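Sensor protein (Shewanella oneidensis, PDB 3LIC) is probably a transmembrane sensor histidine kinase whose extracellular PDC-fold region detects a signal and passes it to the kinase inside the cell. Local coordinates at residues Y111-T114 and D119-S122; N126-Y131 and P157-V162. All coordinates share one frame; numbering follows the deposited sequence.

In the fold
Contact 1 and contact 2 both lie within the first PDC sensor domain, of the Cache clan. Their centres are 13 Å apart. Contact 1 is buried; contact 2 is at the surface. They meet through V162, whose CG2 lies 3.8 Å from W120 CZ3 and 3.9 Å from W121 CE3. G161 adds to this, with its CA 4.2 Å from W121 CZ3. A weak hydrogen bond joins D119 OD2 to Y131 OH. The side chain of W120 is about 3 Å from a bound 1,2-ethanediol. That molecule probably came from the crystallisation liquor, though such molecules often mark pockets, and PDC domains commonly bind small ligands.

Contact 1. Residues Y111-T114 and D119-S122; sequences YDYT and DWWS
The hydroxyl of Y111 meets the N-H edge of the W120 indole. The indole NE1 of W120 donates to Y111 OH over 3.0 Å, with an N-H...O angle of 150°. The hydroxyl lies close to the plane of the indole. Y111 OH is also hydrogen-bonded to D138, so two residues fix this end of the ring.

Y113 touches both tryptophans. Its CB packs against W120 CZ2 at 3.6 Å. The rings of Y113 and W120 are nearly parallel but slid well apart, so they hardly overlap. Against W121 the arrangement is T-shaped. The edge of Y113 points at the indole face, with the planes at 64° and CD1 3.7 Å from W121 CE3. W121 can offer this face because its CG stands anti to the backbone N (chi1 171°).

T114 uses the same indole face. Its CG2 sits over the five-membered ring, 4.1 Å from the centroid, in a CH-pi contact. Y113 therefore meets the six-membered part of the indole and T114 the other. D112 OD1 holds T114 through an Asx turn to its backbone N and a second bond, of 2.6 Å, from T114 OG1. A water links the carbonyl of Y113 to the side chain of S122: it donates to Y113 O at 2.7 Å and accepts from S122 OG at 3.0 Å.

The far end of Y113 is also anchored, since its hydroxyl bonds to the backbone of F79 and F90. W118 stacks on the ring of Y111. The contact fixes the loop after helix 106-109 to the short helix 119-122. Both tryptophans then pack on the six-stranded antiparallel sheet, against A78 of strand 74-79 and V162 of strand 161-168.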
# COMPACT_ATOMS: atom_id res chain seq x y z
N TYR A 111 5.64 -13.95 14.02
CA TYR A 111 5.69 -14.98 13.01
C TYR A 111 7.09 -15.07 12.47
O TYR A 111 7.93 -14.20 12.72
CB TYR A 111 4.65 -14.77 11.90
CG TYR A 111 4.65 -13.40 11.23
CD1 TYR A 111 5.70 -12.99 10.38
CD2 TYR A 111 3.59 -12.52 11.42
CE1 TYR A 111 5.69 -11.72 9.74
CE2 TYR A 111 3.55 -11.28 10.75
CZ TYR A 111 4.62 -10.88 9.93
OH TYR A 111 4.56 -9.64 9.28
N ASP A 112 7.36 -16.17 11.80
CA ASP A 112 8.68 -16.37 11.23
C ASP A 112 8.71 -15.63 9.91
O ASP A 112 8.25 -16.16 8.87
CB ASP A 112 8.93 -17.86 11.02
CG ASP A 112 10.25 -18.12 10.37
OD1 ASP A 112 11.02 -17.18 10.10
OD2 ASP A 112 10.53 -19.28 10.13
N TYR A 113 9.20 -14.39 9.96
CA TYR A 113 9.11 -13.49 8.82
C TYR A 113 9.94 -14.03 7.65
O TYR A 113 9.77 -13.60 6.52
CB TYR A 113 9.48 -12.04 9.21
CG TYR A 113 10.77 -11.93 9.99
CD1 TYR A 113 11.98 -11.81 9.31
CD2 TYR A 113 10.78 -11.94 11.39
CE1 TYR A 113 13.13 -11.73 9.95
CE2 TYR A 113 11.97 -11.87 12.05
CZ TYR A 113 13.14 -11.78 11.34
OH TYR A 113 14.37 -11.65 11.96
N THR A 114 10.83 -14.99 7.92
CA THR A 114 11.72 -15.54 6.89
C THR A 114 11.23 -16.83 6.21
O THR A 114 11.93 -17.33 5.38
CB THR A 114 13.10 -15.92 7.51
OG1 THR A 114 12.96 -17.11 8.34
CG2 THR A 114 13.67 -14.77 8.34
N ASP A 119 6.22 -11.60 1.75
CA ASP A 119 6.78 -10.76 0.67
C ASP A 119 7.73 -9.73 1.20
O ASP A 119 8.87 -9.58 0.70
CB ASP A 119 5.65 -9.96 -0.02
CG ASP A 119 5.29 -10.52 -1.38
OD1 ASP A 119 5.76 -11.68 -1.62
OD2 ASP A 119 4.60 -9.78 -2.17
N TRP A 120 7.25 -9.01 2.22
CA TRP A 120 8.02 -7.88 2.72
C TRP A 120 9.43 -8.19 3.20
O TRP A 120 10.27 -7.29 3.29
CB TRP A 120 7.25 -7.13 3.82
CG TRP A 120 7.10 -7.83 5.13
CD1 TRP A 120 5.94 -8.46 5.63
CD2 TRP A 120 8.05 -7.86 6.20
NE1 TRP A 120 6.15 -8.90 6.90
CE2 TRP A 120 7.44 -8.57 7.29
CE3 TRP A 120 9.37 -7.35 6.35
CZ2 TRP A 120 8.08 -8.75 8.52
CZ3 TRP A 120 10.06 -7.57 7.59
CH2 TRP A 120 9.39 -8.26 8.67
N TRP A 121 9.66 -9.45 3.59
CA TRP A 121 10.98 -9.94 3.96
C TRP A 121 11.64 -10.59 2.71
O TRP A 121 12.67 -10.15 2.25
CB TRP A 121 10.92 -10.95 5.10
CG TRP A 121 12.29 -11.57 5.26
CD1 TRP A 121 12.74 -12.74 4.70
CD2 TRP A 121 13.44 -10.99 5.93
NE1 TRP A 121 14.06 -12.94 5.03
CE2 TRP A 121 14.52 -11.88 5.74
CE3 TRP A 121 13.64 -9.80 6.64
CZ2 TRP A 121 15.79 -11.65 6.28
CZ3 TRP A 121 14.94 -9.54 7.18
CH2 TRP A 121 16.00 -10.49 7.00
N SER A 122 11.00 -11.60 2.14
CA SER A 122 11.62 -12.44 1.12
C SER A 122 12.06 -11.62 -0.09
O SER A 122 13.21 -11.75 -0.55
CB SER A 122 10.63 -13.49 0.65
OG SER A 122 10.26 -14.36 1.68
O HOH W 1 8.83 -14.75 4.25

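Contact 2. Residues N126-Y131 and P157-V162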
# COMPACT_ATOMS: atom_id res chain seq x y z
N ASN A 126 17.48 -8.42 -0.47
CA ASN A 126 18.48 -7.72 -1.30
C ASN A 126 18.06 -6.98 -2.59
O ASN A 126 18.76 -7.03 -3.57
CB ASN A 126 19.83 -8.49 -1.41
CG ASN A 126 19.76 -9.74 -2.24
OD1 ASN A 126 18.84 -10.56 -2.09
ND2 ASN A 126 20.74 -9.91 -3.10
N GLN A 127 16.94 -6.26 -2.57
CA GLN A 127 16.66 -5.35 -3.70
C GLN A 127 17.55 -4.11 -3.61
O GLN A 127 18.03 -3.58 -4.65
CB GLN A 127 15.21 -4.93 -3.74
CG GLN A 127 14.71 -4.87 -5.18
CD GLN A 127 13.54 -5.86 -5.50
OE1 GLN A 127 13.36 -6.90 -4.84
NE2 GLN A 127 12.73 -5.49 -6.50
N VAL A 128 17.70 -3.65 -2.38
CA VAL A 128 18.65 -2.66 -1.98
C VAL A 128 17.97 -1.36 -2.22
O VAL A 128 18.01 -0.44 -1.38
CB VAL A 128 19.95 -2.69 -2.84
CG1 VAL A 128 20.84 -1.44 -2.53
CG2 VAL A 128 20.71 -4.08 -2.74
N GLY A 129 17.34 -1.28 -3.36
CA GLY A 129 16.63 -0.11 -3.71
C GLY A 129 15.36 0.04 -2.87
O GLY A 129 14.89 1.18 -2.70
N GLY A 130 14.83 -1.04 -2.29
CA GLY A 130 13.49 -0.94 -1.74
C GLY A 130 12.39 -1.55 -2.60
O GLY A 130 12.50 -1.63 -3.82
N TYR A 131 11.32 -1.99 -1.96
CA TYR A 131 10.36 -2.87 -2.57
C TYR A 131 8.96 -2.67 -1.93
O TYR A 131 8.88 -2.73 -0.69
CB TYR A 131 10.90 -4.30 -2.25
CG TYR A 131 9.87 -5.30 -2.54
CD1 TYR A 131 9.60 -5.63 -3.90
CD2 TYR A 131 9.11 -5.90 -1.55
CE1 TYR A 131 8.63 -6.54 -4.30
CE2 TYR A 131 8.07 -6.85 -1.95
CZ TYR A 131 7.86 -7.14 -3.36
OH TYR A 131 6.95 -8.02 -3.88
N PRO A 157 28.63 -7.84 -0.07
CA PRO A 157 27.52 -8.25 -0.92
C PRO A 157 26.25 -8.66 -0.16
O PRO A 157 25.21 -8.86 -0.79
CB PRO A 157 28.11 -9.44 -1.70
CG PRO A 157 29.56 -9.00 -1.90
CD PRO A 157 29.87 -8.53 -0.47
N ASP A 158 26.30 -8.77 1.17
CA ASP A 158 25.09 -9.17 1.94
C ASP A 158 24.74 -8.14 3.03
O ASP A 158 25.54 -7.87 3.95
CB ASP A 158 25.16 -10.61 2.53
CG ASP A 158 25.61 -11.69 1.50
OD1 ASP A 158 26.00 -11.36 0.35
OD2 ASP A 158 25.59 -12.90 1.86
N TYR A 159 23.55 -7.54 2.87
CA TYR A 159 22.91 -6.72 3.90
C TYR A 159 22.46 -7.60 5.12
O TYR A 159 22.29 -8.81 4.99
CB TYR A 159 21.74 -5.91 3.26
CG TYR A 159 22.18 -5.04 2.08
CD1 TYR A 159 21.80 -5.36 0.77
CD2 TYR A 159 23.00 -3.92 2.27
CE1 TYR A 159 22.21 -4.58 -0.31
CE2 TYR A 159 23.42 -3.13 1.21
CZ TYR A 159 23.04 -3.47 -0.09
OH TYR A 159 23.46 -2.70 -1.17
N PHE A 160 22.27 -6.99 6.30
CA PHE A 160 21.85 -7.78 7.45
C PHE A 160 20.39 -7.64 7.92
O PHE A 160 19.99 -8.25 8.89
CB PHE A 160 22.91 -7.77 8.60
CG PHE A 160 23.33 -6.41 9.09
CD1 PHE A 160 23.08 -6.02 10.42
CD2 PHE A 160 24.02 -5.52 8.26
CE1 PHE A 160 23.45 -4.76 10.90
CE2 PHE A 160 24.41 -4.24 8.74
CZ PHE A 160 24.13 -3.86 10.07
N GLY A 161 19.57 -6.87 7.19
CA GLY A 161 18.13 -6.81 7.41
C GLY A 161 17.33 -5.86 6.55
O GLY A 161 17.83 -5.29 5.59
N VAL A 162 16.07 -5.62 6.91
CA VAL A 162 15.28 -4.53 6.29
C VAL A 162 14.58 -3.67 7.36
O VAL A 162 14.29 -4.14 8.48
CB VAL A 162 14.22 -5.16 5.41
CG1 VAL A 162 14.85 -6.14 4.36
CG2 VAL A 162 13.20 -5.96 6.28
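Y159 O accepts a hydrogen bond from K80 NZ, which ties down the backbone just where the Y159 side chain reaches over to N126 and V128. No hydrogen bond crosses between the two segments. The contact is made by the Y159 ring. With chi1 at -56°, CG lies beside the backbone N, and the ring points at the 126-131 loop. N126 CB meets the ring at its edge, 4.3 Å from Y159 CD1. V128 also comes to the edge, near CE1 and the hydroxyl, and its side chain crosses the tyrosine at about a right angle. The modelled gap between V128 and the ring is too short to be real, so its exact fit is doubtful. Replacing Y159 with an alanine is likely to take away the ring that N126 and V128 lie against and to open a gap between the 126-131 loop and the turn before strand 161-168.

Beyond Y159, G161 and V162 pair with F153 and A78 on neighbouring strands. The contact thus joins two surface connections, one from helix 119-122 into strand 131-137 and one into strand 161-168, of the antiparallel sheet of a PDC-fold sensor domain.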